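Local coordinates for putative O-methyltransferase (Klebsiella pneumoniae subsp. pneumoniae, PDB 3TFW), which is a putative O-methyltransferase, probably transferring a methyl group from S-adenosylmethionine to an oxygen atom of a substrate that is not established, at residues Ala56-Leu61 with Gly163-Gly168; Ile79-Glu84 with Phe137-Ile142; Leu92-Asp97 with Gln126-Leu131. All blocks are in the same frame, centred on the assembly; numbering follows the deposited sequence.

Contact 1 of 3, residues Ala56-Leu61 with Gly163-Gly168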
ATOM      1  N   ALA A  56       8.040  -6.054   1.170  1.00 15.62           N
ATOM      2  CA  ALA A  56       9.288  -5.827   1.876  1.00 15.68           C
ATOM      3  C   ALA A  56       9.199  -4.534   2.671  1.00 15.32           C
ATOM      4  O   ALA A  56       9.617  -4.494   3.821  1.00 15.13           O
ATOM      5  CB  ALA A  56      10.492  -5.806   0.896  1.00 15.87           C
ATOM      6  N   LEU A  57       8.609  -3.493   2.085  1.00 15.64           N
ATOM      7  CA  LEU A  57       8.447  -2.226   2.822  1.00 16.01           C
ATOM      8  C   LEU A  57       7.492  -2.359   4.005  1.00 15.71           C
ATOM      9  O   LEU A  57       7.724  -1.769   5.045  1.00 16.01           O
ATOM     10  CB  LEU A  57       8.056  -1.057   1.900  1.00 16.47           C
ATOM     11  CG  LEU A  57       9.132  -0.667   0.871  1.00 17.91           C
ATOM     12  CD1 LEU A  57       8.808   0.655   0.198  1.00 20.76           C
ATOM     13  CD2 LEU A  57      10.522  -0.611   1.503  1.00 19.76           C
ATOM     14  N   LEU A  58       6.455  -3.177   3.857  1.00 15.91           N
ATOM     15  CA  LEU A  58       5.566  -3.491   4.981  1.00 16.08           C
ATOM     16  C   LEU A  58       6.289  -4.172   6.150  1.00 16.34           C
ATOM     17  O   LEU A  58       5.995  -3.893   7.320  1.00 16.55           O
ATOM     18  CB  LEU A  58       4.371  -4.328   4.513  1.00 16.55           C
ATOM     19  CG  LEU A  58       3.456  -3.612   3.520  1.00 16.79           C
ATOM     20  CD1 LEU A  58       2.280  -4.498   3.178  1.00 18.65           C
ATOM     21  CD2 LEU A  58       2.966  -2.272   4.089  1.00 17.04           C
ATOM     22  N   VAL A  59       7.247  -5.042   5.845  1.00 16.15           N
ATOM     23  CA  VAL A  59       8.085  -5.636   6.893  1.00 16.27           C
ATOM     24  C   VAL A  59       8.876  -4.547   7.630  1.00 16.89           C
ATOM     25  O   VAL A  59       8.902  -4.516   8.859  1.00 16.73           O
ATOM     26  CB  VAL A  59       9.039  -6.730   6.333  1.00 16.40           C
ATOM     27  CG1 VAL A  59       9.890  -7.324   7.444  1.00 15.46           C
ATOM     28  CG2 VAL A  59       8.233  -7.831   5.643  1.00 16.29           C
ATOM     29  N   ARG A  60       9.496  -3.644   6.877  1.00 17.17           N
ATOM     30  CA  ARG A  60      10.226  -2.528   7.483  1.00 18.73           C
ATOM     31  C   ARG A  60       9.336  -1.623   8.327  1.00 19.25           C
ATOM     32  O   ARG A  60       9.742  -1.198   9.410  1.00 19.15           O
ATOM     33  CB  ARG A  60      10.938  -1.689   6.422  1.00 18.72           C
ATOM     34  CG  ARG A  60      12.027  -2.430   5.703  1.00 20.01           C
ATOM     35  CD  ARG A  60      12.866  -1.471   4.901  1.00 21.67           C
ATOM     36  NE  ARG A  60      13.710  -2.217   3.982  1.00 23.32           N
ATOM     37  CZ  ARG A  60      14.617  -1.675   3.180  1.00 24.48           C
ATOM     38  NH1 ARG A  60      14.810  -0.364   3.178  1.00 25.07           N
ATOM     39  NH2 ARG A  60      15.332  -2.455   2.381  1.00 23.98           N
ATOM     40  N   LEU A  61       8.134  -1.333   7.825  1.00 20.09           N
ATOM     41  CA  LEU A  61       7.199  -0.437   8.519  1.00 21.34           C
ATOM     42  C   LEU A  61       6.672  -1.036   9.821  1.00 21.62           C
ATOM     43  O   LEU A  61       6.486  -0.320  10.812  1.00 22.50           O
ATOM     44  CB  LEU A  61       6.023  -0.060   7.614  1.00 21.55           C
ATOM     45  CG  LEU A  61       6.295   0.920   6.464  1.00 22.31           C
ATOM     46  CD1 LEU A  61       5.139   0.883   5.487  1.00 22.18           C
ATOM     47  CD2 LEU A  61       6.502   2.341   6.998  1.00 22.53           C
ATOM     48  N   GLY A 163      -1.486  -3.551  16.364  1.00 15.53           N
ATOM     49  CA  GLY A 163      -0.521  -3.053  15.386  1.00 14.96           C
ATOM     50  C   GLY A 163      -0.069  -4.069  14.348  1.00 14.32           C
ATOM     51  O   GLY A 163       0.644  -3.724  13.408  1.00 14.00           O
ATOM     52  N   THR A 164      -0.463  -5.326  14.531  1.00 13.88           N
ATOM     53  CA  THR A 164      -0.241  -6.370  13.535  1.00 13.02           C
ATOM     54  C   THR A 164      -0.923  -5.944  12.245  1.00 13.12           C
ATOM     55  O   THR A 164      -2.012  -5.379  12.267  1.00 12.00           O
ATOM     56  CB  THR A 164      -0.850  -7.732  13.970  1.00 12.94           C
ATOM     57  OG1 THR A 164      -0.077  -8.305  15.041  1.00 13.19           O
ATOM     58  CG2 THR A 164      -0.898  -8.729  12.790  1.00 12.58           C
ATOM     59  N   LEU A 165      -0.255  -6.205  11.135  1.00 12.92           N
ATOM     60  CA  LEU A 165      -0.819  -5.934   9.829  1.00 13.33           C
ATOM     61  C   LEU A 165      -1.178  -7.247   9.154  1.00 13.34           C
ATOM     62  O   LEU A 165      -0.341  -8.153   9.052  1.00 12.92           O
ATOM     63  CB  LEU A 165       0.188  -5.145   8.990  1.00 13.79           C
ATOM     64  CG  LEU A 165      -0.328  -4.485   7.713  1.00 14.68           C
ATOM     65  CD1 LEU A 165      -1.333  -3.373   8.035  1.00 16.32           C
ATOM     66  CD2 LEU A 165       0.863  -3.916   6.966  1.00 16.22           C
ATOM     67  N   ILE A 166      -2.423  -7.346   8.694  1.00 12.84           N
ATOM     68  CA  ILE A 166      -2.897  -8.510   7.974  1.00 13.77           C
ATOM     69  C   ILE A 166      -3.129  -8.131   6.505  1.00 14.54           C
ATOM     70  O   ILE A 166      -3.864  -7.184   6.210  1.00 14.01           O
ATOM     71  CB  ILE A 166      -4.208  -9.049   8.599  1.00 13.22           C
ATOM     72  CG1 ILE A 166      -3.999  -9.363  10.095  1.00 13.85           C
ATOM     73  CG2 ILE A 166      -4.716 -10.287   7.833  1.00 13.70           C
ATOM     74  CD1 ILE A 166      -5.273  -9.749  10.861  1.00 14.35           C
ATOM     75  N   ILE A 167      -2.498  -8.861   5.591  1.00 15.09           N
ATOM     76  CA  ILE A 167      -2.670  -8.604   4.152  1.00 16.17           C
ATOM     77  C   ILE A 167      -3.380  -9.782   3.508  1.00 16.34           C
ATOM     78  O   ILE A 167      -2.968 -10.939   3.705  1.00 16.66           O
ATOM     79  CB  ILE A 167      -1.305  -8.401   3.441  1.00 16.51           C
ATOM     80  CG1 ILE A 167      -0.470  -7.348   4.163  1.00 18.43           C
ATOM     81  CG2 ILE A 167      -1.504  -8.049   1.959  1.00 15.72           C
ATOM     82  CD1 ILE A 167       1.024  -7.605   4.067  1.00 23.68           C
ATOM     83  N   GLY A 168      -4.443  -9.500   2.745  1.00 15.94           N
ATOM     84  CA  GLY A 168      -5.140 -10.535   1.984  1.00 16.77           C
ATOM     85  C   GLY A 168      -5.014 -10.286   0.490  1.00 17.72           C
ATOM     86  O   GLY A 168      -5.575  -9.312  -0.019  1.00 16.76           O
TER

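Contact 2 of 3, residues Ile79-Glu84 with Phe137-Ile142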
ATOM      1  N   ILE A  79      10.649 -14.805   0.079  1.00 13.39           N
ATOM      2  CA  ILE A  79      11.995 -14.246   0.038  1.00 13.97           C
ATOM      3  C   ILE A  79      12.007 -12.731   0.144  1.00 14.09           C
ATOM      4  O   ILE A  79      12.834 -12.184   0.871  1.00 14.53           O
ATOM      5  CB  ILE A  79      12.774 -14.721  -1.195  1.00 13.67           C
ATOM      6  CG1 ILE A  79      13.087 -16.215  -1.045  1.00 15.33           C
ATOM      7  CG2 ILE A  79      14.088 -13.951  -1.320  1.00 14.44           C
ATOM      8  CD1 ILE A  79      13.316 -16.919  -2.394  1.00 15.08           C
ATOM      9  N   TRP A  80      11.080 -12.065  -0.546  1.00 14.22           N
ATOM     10  CA  TRP A  80      10.946 -10.606  -0.446  1.00 14.70           C
ATOM     11  C   TRP A  80      10.770 -10.185   1.009  1.00 14.55           C
ATOM     12  O   TRP A  80      11.410  -9.236   1.490  1.00 14.26           O
ATOM     13  CB  TRP A  80       9.748 -10.130  -1.264  1.00 15.13           C
ATOM     14  CG  TRP A  80      10.055  -9.785  -2.681  1.00 15.14           C
ATOM     15  CD1 TRP A  80       9.684 -10.477  -3.797  1.00 16.97           C
ATOM     16  CD2 TRP A  80      10.769  -8.633  -3.140  1.00 17.05           C
ATOM     17  NE1 TRP A  80      10.134  -9.831  -4.929  1.00 16.95           N
ATOM     18  CE2 TRP A  80      10.801  -8.697  -4.553  1.00 16.59           C
ATOM     19  CE3 TRP A  80      11.389  -7.558  -2.494  1.00 16.12           C
ATOM     20  CZ2 TRP A  80      11.419  -7.716  -5.335  1.00 17.30           C
ATOM     21  CZ3 TRP A  80      12.016  -6.579  -3.279  1.00 17.94           C
ATOM     22  CH2 TRP A  80      12.027  -6.675  -4.680  1.00 16.60           C
HETATM   23  N   MSE A  81       9.902 -10.905   1.715  1.00 13.90           N
HETATM   24  CA  MSE A  81       9.647 -10.583   3.105  1.00 14.46           C
HETATM   25  C   MSE A  81      10.795 -10.978   4.010  1.00 14.43           C
HETATM   26  O   MSE A  81      11.245 -10.156   4.817  1.00 15.10           O
HETATM   27  CB  MSE A  81       8.312 -11.173   3.580  1.00 14.91           C
HETATM   28  CG  MSE A  81       7.131 -10.465   2.921  1.00 16.60           C
HETATM   29 SE   MSE A  81       5.450 -11.138   3.621  1.00 26.34          SE
HETATM   30  CE  MSE A  81       5.436 -12.865   2.681  1.00 18.82           C
ATOM     31  N   ALA A  82      11.299 -12.206   3.851  1.00 14.25           N
ATOM     32  CA  ALA A  82      12.308 -12.751   4.770  1.00 14.95           C
ATOM     33  C   ALA A  82      13.623 -11.976   4.775  1.00 15.71           C
ATOM     34  O   ALA A  82      14.266 -11.842   5.823  1.00 15.88           O
ATOM     35  CB  ALA A  82      12.553 -14.240   4.487  1.00 14.97           C
ATOM     36  N   ARG A  83      14.014 -11.433   3.623  1.00 16.62           N
ATOM     37  CA  ARG A  83      15.245 -10.615   3.548  1.00 17.92           C
ATOM     38  C   ARG A  83      15.234  -9.404   4.475  1.00 18.60           C
ATOM     39  O   ARG A  83      16.294  -8.916   4.879  1.00 18.85           O
ATOM     40  CB  ARG A  83      15.486 -10.136   2.123  1.00 18.13           C
ATOM     41  CG  ARG A  83      16.087 -11.176   1.234  1.00 20.14           C
ATOM     42  CD  ARG A  83      15.875 -10.776  -0.195  1.00 24.20           C
ATOM     43  NE  ARG A  83      16.642 -11.614  -1.103  1.00 26.59           N
ATOM     44  CZ  ARG A  83      16.865 -11.309  -2.374  1.00 27.94           C
ATOM     45  NH1 ARG A  83      16.391 -10.174  -2.879  1.00 27.93           N
ATOM     46  NH2 ARG A  83      17.573 -12.133  -3.137  1.00 27.80           N
ATOM     47  N   GLU A  84      14.038  -8.934   4.826  1.00 18.48           N
ATOM     48  CA  GLU A  84      13.898  -7.739   5.645  1.00 18.57           C
ATOM     49  C   GLU A  84      13.854  -8.026   7.141  1.00 19.04           C
ATOM     50  O   GLU A  84      13.823  -7.102   7.938  1.00 18.63           O
ATOM     51  CB  GLU A  84      12.667  -6.925   5.215  1.00 18.74           C
ATOM     52  CG  GLU A  84      12.668  -6.529   3.747  1.00 18.97           C
ATOM     53  CD  GLU A  84      13.868  -5.685   3.357  1.00 21.15           C
ATOM     54  OE1 GLU A  84      14.401  -4.952   4.208  1.00 22.77           O
ATOM     55  OE2 GLU A  84      14.271  -5.751   2.183  1.00 23.61           O
ATOM     56  N   PHE A 137       2.114 -12.775  15.679  1.00 15.22           N
ATOM     57  CA  PHE A 137       2.895 -12.353  14.517  1.00 14.35           C
ATOM     58  C   PHE A 137       2.716 -10.850  14.282  1.00 14.41           C
ATOM     59  O   PHE A 137       1.669 -10.285  14.595  1.00 13.88           O
ATOM     60  CB  PHE A 137       2.465 -13.114  13.263  1.00 14.55           C
ATOM     61  CG  PHE A 137       2.728 -14.588  13.332  1.00 14.77           C
ATOM     62  CD1 PHE A 137       3.960 -15.109  12.943  1.00 14.20           C
ATOM     63  CD2 PHE A 137       1.733 -15.457  13.758  1.00 15.93           C
ATOM     64  CE1 PHE A 137       4.204 -16.489  12.998  1.00 16.77           C
ATOM     65  CE2 PHE A 137       1.969 -16.828  13.821  1.00 16.34           C
ATOM     66  CZ  PHE A 137       3.205 -17.340  13.444  1.00 16.70           C
ATOM     67  N   ASP A 138       3.729 -10.217  13.701  1.00 13.97           N
ATOM     68  CA  ASP A 138       3.700  -8.770  13.444  1.00 14.14           C
ATOM     69  C   ASP A 138       3.093  -8.440  12.092  1.00 13.90           C
ATOM     70  O   ASP A 138       2.537  -7.343  11.872  1.00 13.61           O
ATOM     71  CB  ASP A 138       5.117  -8.214  13.508  1.00 14.44           C
ATOM     72  CG  ASP A 138       5.776  -8.472  14.838  1.00 16.91           C
ATOM     73  OD1 ASP A 138       5.140  -8.174  15.864  1.00 18.75           O
ATOM     74  OD2 ASP A 138       6.911  -9.006  14.858  1.00 17.51           O
ATOM     75  N   LEU A 139       3.243  -9.385  11.177  1.00 12.89           N
ATOM     76  CA  LEU A 139       2.734  -9.245   9.828  1.00 13.35           C
ATOM     77  C   LEU A 139       2.232 -10.603   9.358  1.00 13.23           C
ATOM     78  O   LEU A 139       2.904 -11.637   9.542  1.00 13.40           O
ATOM     79  CB  LEU A 139       3.842  -8.717   8.899  1.00 13.71           C
ATOM     80  CG  LEU A 139       3.478  -8.731   7.408  1.00 15.03           C
ATOM     81  CD1 LEU A 139       2.475  -7.638   7.176  1.00 19.76           C
ATOM     82  CD2 LEU A 139       4.689  -8.531   6.528  1.00 21.50           C
ATOM     83  N   ILE A 140       1.035 -10.609   8.776  1.00 12.79           N
ATOM     84  CA  ILE A 140       0.404 -11.849   8.348  1.00 12.55           C
ATOM     85  C   ILE A 140      -0.055 -11.677   6.905  1.00 13.26           C
ATOM     86  O   ILE A 140      -0.800 -10.740   6.587  1.00 13.40           O
ATOM     87  CB  ILE A 140      -0.782 -12.255   9.250  1.00 11.76           C
ATOM     88  CG1 ILE A 140      -0.322 -12.428  10.712  1.00 12.02           C
ATOM     89  CG2 ILE A 140      -1.434 -13.549   8.726  1.00 12.43           C
ATOM     90  CD1 ILE A 140      -1.466 -12.616  11.724  1.00  9.81           C
ATOM     91  N   PHE A 141       0.413 -12.568   6.037  1.00 13.96           N
ATOM     92  CA  PHE A 141       0.096 -12.506   4.615  1.00 15.38           C
ATOM     93  C   PHE A 141      -0.751 -13.702   4.218  1.00 16.01           C
ATOM     94  O   PHE A 141      -0.336 -14.851   4.377  1.00 16.08           O
ATOM     95  CB  PHE A 141       1.396 -12.446   3.800  1.00 15.83           C
ATOM     96  CG  PHE A 141       1.186 -12.246   2.336  1.00 17.73           C
ATOM     97  CD1 PHE A 141       0.879 -10.986   1.834  1.00 19.20           C
ATOM     98  CD2 PHE A 141       1.278 -13.317   1.453  1.00 20.28           C
ATOM     99  CE1 PHE A 141       0.681 -10.798   0.466  1.00 21.43           C
ATOM    100  CE2 PHE A 141       1.077 -13.128   0.080  1.00 22.42           C
ATOM    101  CZ  PHE A 141       0.782 -11.872  -0.403  1.00 21.77           C
ATOM    102  N   ILE A 142      -1.949 -13.432   3.703  1.00 16.78           N
ATOM    103  CA  ILE A 142      -2.875 -14.494   3.349  1.00 17.50           C
ATOM    104  C   ILE A 142      -3.076 -14.577   1.837  1.00 19.64           C
ATOM    105  O   ILE A 142      -3.596 -13.642   1.224  1.00 18.45           O
ATOM    106  CB  ILE A 142      -4.238 -14.329   4.065  1.00 17.09           C
ATOM    107  CG1 ILE A 142      -4.029 -14.201   5.586  1.00 17.28           C
ATOM    108  CG2 ILE A 142      -5.174 -15.502   3.737  1.00 16.65           C
ATOM    109  CD1 ILE A 142      -5.294 -13.864   6.355  1.00 15.60           C
TER

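Contact 3 of 3, residues Leu92-Asp97 with Gln126-Leu131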
ATOM      1  N   LEU A  92       7.162 -17.902   9.343  1.00 11.52           N
ATOM      2  CA  LEU A  92       6.539 -19.219   9.229  1.00 11.82           C
ATOM      3  C   LEU A  92       5.702 -19.214   7.956  1.00 11.64           C
ATOM      4  O   LEU A  92       4.855 -18.344   7.780  1.00 10.95           O
ATOM      5  CB  LEU A  92       5.646 -19.510  10.445  1.00 11.24           C
ATOM      6  CG  LEU A  92       4.784 -20.773  10.344  1.00 10.55           C
ATOM      7  CD1 LEU A  92       5.653 -22.030  10.306  1.00 14.18           C
ATOM      8  CD2 LEU A  92       3.765 -20.868  11.483  1.00 12.36           C
ATOM      9  N   THR A  93       5.953 -20.160   7.057  1.00 12.15           N
ATOM     10  CA  THR A  93       5.190 -20.198   5.812  1.00 12.83           C
ATOM     11  C   THR A  93       4.561 -21.573   5.624  1.00 12.99           C
ATOM     12  O   THR A  93       5.185 -22.604   5.894  1.00 13.37           O
ATOM     13  CB  THR A  93       6.008 -19.732   4.567  1.00 12.70           C
ATOM     14  OG1 THR A  93       5.152 -19.673   3.408  1.00 14.18           O
ATOM     15  CG2 THR A  93       7.177 -20.672   4.283  1.00 12.91           C
ATOM     16  N   LEU A  94       3.310 -21.575   5.177  1.00 13.02           N
ATOM     17  CA  LEU A  94       2.513 -22.795   5.103  1.00 13.54           C
ATOM     18  C   LEU A  94       2.191 -23.157   3.666  1.00 14.04           C
ATOM     19  O   LEU A  94       1.696 -22.320   2.905  1.00 13.99           O
ATOM     20  CB  LEU A  94       1.211 -22.615   5.897  1.00 13.54           C
ATOM     21  CG  LEU A  94       1.368 -22.038   7.306  1.00 14.06           C
ATOM     22  CD1 LEU A  94      -0.024 -21.881   7.988  1.00 13.99           C
ATOM     23  CD2 LEU A  94       2.299 -22.916   8.140  1.00 14.12           C
ATOM     24  N   GLU A  95       2.487 -24.406   3.303  1.00 14.50           N
ATOM     25  CA  GLU A  95       2.260 -24.905   1.953  1.00 15.28           C
ATOM     26  C   GLU A  95       1.696 -26.318   2.009  1.00 15.80           C
ATOM     27  O   GLU A  95       2.272 -27.197   2.657  1.00 15.29           O
ATOM     28  CB  GLU A  95       3.557 -24.881   1.141  1.00 15.70           C
ATOM     29  CG  GLU A  95       3.402 -25.399  -0.318  1.00 16.37           C
ATOM     30  CD  GLU A  95       2.295 -24.695  -1.076  1.00 18.54           C
ATOM     31  OE1 GLU A  95       2.336 -23.452  -1.165  1.00 20.11           O
ATOM     32  OE2 GLU A  95       1.379 -25.387  -1.585  1.00 20.53           O
ATOM     33  N   ALA A  96       0.567 -26.525   1.335  1.00 16.64           N
ATOM     34  CA  ALA A  96      -0.102 -27.839   1.313  1.00 17.14           C
ATOM     35  C   ALA A  96       0.468 -28.793   0.261  1.00 17.98           C
ATOM     36  O   ALA A  96       0.469 -30.021   0.450  1.00 17.59           O
ATOM     37  CB  ALA A  96      -1.603 -27.661   1.108  1.00 17.94           C
ATOM     38  N   ASP A  97       0.947 -28.241  -0.852  1.00 18.17           N
ATOM     39  CA  ASP A  97       1.361 -29.063  -1.984  1.00 18.92           C
ATOM     40  C   ASP A  97       2.812 -29.520  -1.849  1.00 18.53           C
ATOM     41  O   ASP A  97       3.727 -28.699  -1.690  1.00 18.34           O
ATOM     42  CB  ASP A  97       1.112 -28.330  -3.311  1.00 19.13           C
ATOM     43  CG  ASP A  97       1.336 -29.224  -4.514  1.00 21.66           C
ATOM     44  OD1 ASP A  97       0.367 -29.869  -4.957  1.00 24.28           O
ATOM     45  OD2 ASP A  97       2.486 -29.316  -4.975  1.00 22.49           O
ATOM     46  N   GLN A 126      -4.427 -27.366   9.440  1.00 17.95           N
ATOM     47  CA  GLN A 126      -3.800 -28.307  10.365  1.00 18.79           C
ATOM     48  C   GLN A 126      -2.606 -27.635  11.046  1.00 18.66           C
ATOM     49  O   GLN A 126      -2.440 -27.737  12.262  1.00 18.71           O
ATOM     50  CB  GLN A 126      -3.364 -29.594   9.649  1.00 19.11           C
ATOM     51  CG  GLN A 126      -2.465 -30.529  10.487  1.00 21.38           C
ATOM     52  CD  GLN A 126      -2.339 -31.924   9.896  1.00 24.97           C
ATOM     53  OE1 GLN A 126      -2.688 -32.156   8.735  1.00 27.25           O
ATOM     54  NE2 GLN A 126      -1.858 -32.867  10.702  1.00 26.05           N
ATOM     55  N   SER A 127      -1.785 -26.945  10.262  1.00 18.15           N
ATOM     56  CA  SER A 127      -0.617 -26.257  10.817  1.00 18.29           C
ATOM     57  C   SER A 127      -1.017 -25.145  11.782  1.00 18.74           C
ATOM     58  O   SER A 127      -0.423 -25.022  12.857  1.00 18.69           O
ATOM     59  CB  SER A 127       0.266 -25.716   9.701  1.00 17.75           C
ATOM     60  OG  SER A 127       0.866 -26.788   9.003  1.00 17.68           O
ATOM     61  N   LEU A 128      -2.028 -24.355  11.406  1.00 18.79           N
ATOM     62  CA  LEU A 128      -2.538 -23.285  12.276  1.00 19.81           C
ATOM     63  C   LEU A 128      -3.103 -23.811  13.594  1.00 21.32           C
ATOM     64  O   LEU A 128      -2.881 -23.207  14.655  1.00 21.12           O
ATOM     65  CB  LEU A 128      -3.583 -22.434  11.546  1.00 19.34           C
ATOM     66  CG  LEU A 128      -2.992 -21.578  10.427  1.00 18.36           C
ATOM     67  CD1 LEU A 128      -4.083 -21.065   9.496  1.00 17.15           C
ATOM     68  CD2 LEU A 128      -2.170 -20.435  11.013  1.00 17.54           C
ATOM     69  N   GLU A 129      -3.815 -24.938  13.519  1.00 22.38           N
ATOM     70  CA  GLU A 129      -4.373 -25.601  14.710  1.00 24.22           C
ATOM     71  C   GLU A 129      -3.295 -26.119  15.669  1.00 25.04           C
ATOM     72  O   GLU A 129      -3.563 -26.296  16.861  1.00 25.60           O
ATOM     73  CB  GLU A 129      -5.292 -26.763  14.302  1.00 24.05           C
ATOM     74  CG  GLU A 129      -6.598 -26.330  13.657  1.00 24.81           C
ATOM     75  CD  GLU A 129      -7.249 -27.430  12.839  1.00 24.93           C
ATOM     76  OE1 GLU A 129      -6.712 -28.556  12.806  1.00 26.28           O
ATOM     77  OE2 GLU A 129      -8.309 -27.163  12.238  1.00 26.62           O
ATOM     78  N   SER A 130      -2.089 -26.347  15.148  1.00 25.95           N
ATOM     79  CA  SER A 130      -0.974 -26.916  15.913  1.00 27.08           C
ATOM     80  C   SER A 130      -0.019 -25.887  16.530  1.00 26.87           C
ATOM     81  O   SER A 130       0.966 -26.271  17.162  1.00 26.71           O
ATOM     82  CB  SER A 130      -0.152 -27.875  15.041  1.00 27.39           C
ATOM     83  OG  SER A 130      -0.974 -28.877  14.465  1.00 30.91           O
ATOM     84  N   LEU A 131      -0.302 -24.598  16.347  1.00 26.55           N
ATOM     85  CA  LEU A 131       0.596 -23.540  16.828  1.00 26.77           C
ATOM     86  C   LEU A 131       0.670 -23.432  18.350  1.00 27.10           C
ATOM     87  O   LEU A 131       1.718 -23.088  18.893  1.00 27.52           O
ATOM     88  CB  LEU A 131       0.219 -22.179  16.228  1.00 26.12           C
ATOM     89  CG  LEU A 131       0.489 -21.992  14.731  1.00 26.97           C
ATOM     90  CD1 LEU A 131      -0.048 -20.646  14.249  1.00 25.54           C
ATOM     91  CD2 LEU A 131       1.966 -22.133  14.424  1.00 27.26           C
TER

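Contact 1 of 3, residues Ala56-Leu61 with Gly163-Gly168
Helix-on-sheet packing of a wholly apolar kind joins Leu58, on helix 49-62, to Leu165 and Ile167 of strand 165-169, deep in the protein. The contact shows how one leucine can seat a helix on two strand residues by turning each methyl branch mainly to a different residue. CD1 of Leu58 meets CD1 of Ile167 at 3.5 Å, the two side chains reaching toward each other tip to tip; for two methyl carbons this is tight. The other branch, Leu58 CD2, lies 3.9 Å from CD2 of Leu165, whose side chain crosses that of Leu58 at about a right angle. Leu165 reaches this place because its CG is anti to the backbone N (chi1 -166°), whereas the rotation about CB-CG1 of Ile167 departs somewhat from fully extended (chi2 148°), in keeping with the close fit of its end methyl. The same layer continues into strand 139-142, where Leu139 touches both Leu165 and Ile167, and into the second subunit, whose Leu61 packs on Leu165. A helix from before the first strand of the sheet, packed on one face of its parallel strands, is consistent with the Rossmann-like alpha/beta/alpha fold of class I methyltransferases.

Contact 2 of 3, residues Ile79-Glu84 with Phe137-Ile142
Met81, present as selenomethionine, carries the whole contact from helix 76-82 to strand 139-142, where Leu139 and Phe141 receive it. The residues before it on the helix serve another interface: Ile79 packs on Val33, and Trp80 on Leu30, both of helix 28-39. The next residue, Met81, illustrates how a flexible side chain can span two residues, i and i+2, on one strand. Its SE atom rests 4.0 Å from CD2 of Leu139, the two side chains crossing nearly at right angles. The chain then bends at its last torsion (chi3 -75°), which brings CE down the strand to 4.2 Å from CB of Phe141. Selenium also makes a Met-aromatic contact with Phe141, 5.3 Å from SE to the ring centroid, approaching obliquely at 37° from the ring normal. Farther on, Glu84 turns from the strand to form a salt bridge with Arg60 and to pack on Ala56 and Val59, thereby tying the end of this segment to helix 49-62. Helix 76-82 follows the glycine-rich loop after strand 66-70; in class I methyltransferases that strand-loop-helix unit typically forms part of the S-adenosylmethionine site, and here its helix is anchored on the central sheet.

Contact 3 of 3, residues Leu92-Asp97 with Gln126-Leu131
The carbonyl oxygen of Gln126 is gripped by Ser130 at the end of helix 124-129, where Ser127 and Leu128, with Leu131 just beyond the helix, pack on Leu92 and Leu94. Ser130 OG donates to Gln126 O over 2.9 Å, from a position tilted 30° out of the carbonyl plane. Ser130 N adds a weak bond to Gln126 O at 3.2 Å and also bonds to Ser127 O, so the hydroxyl is the main hold on Gln126 O.

Between the segments the contact is apolar, and it exemplifies how alternate residues of a strand furnish the seat for a helix. Leu94 lies nearest the helix and spreads its two methyls over successive residues: CD2 comes to 3.8 Å from CB of Ser127, while CD1 stands 3.9 Å from CG of Leu128, their side chains meeting at a slant. Two residues back, Leu92, with CG anti to the backbone N (chi1 172°), sends CD2 to 3.7 Å from CD2 of Leu131, the side chains sliding past each other in opposite directions.

Beyond these leucines, Glu95 turns to the other side. Its OE2 accepts the backbone N of Asp97 through the anti lone pair, at 3.0 Å and nearly straight (163°), and OE1 accepts Leu73 N; one oxygen ties down the turn after its own strand and the other the loop after strand 66-70. An acidic residue at this place in class I methyltransferases often binds the ribose of the cofactor, and Glu95, by its position at the end of the second strand, could play that part. Asp97 in turn is the N-cap of helix 98-110, with OD2 bonded to His100 N.

Strand 90-95 runs between strands 117-121 and 66-70. Helix 124-129 lies over this part of the sheet, where Leu128 also touches Leu68 and Ile70 and reaches Tyr152 and Trp155 of helix 149-158.

From the N terminus the chain passes through 56-61, 79-84 and 92-97 before reaching the second segment of any of the three contacts, and then collects those segments in reverse order. Contact 3 closes first, at 126-131; contact 2 follows at 137-142 and encloses it; contact 1, completed at 163-168, encloses both, and none cross. All three rest on one sheet. Contacts 1 and 2 share a face, through the adjacent strands 165-169 and 139-142, with centres about 7 Å apart. Contact 3 lies on the opposite face, its centre about 15 Å from that of contact 2, yet Phe137 touches Leu92. Together they fasten helices to both faces of the sheet.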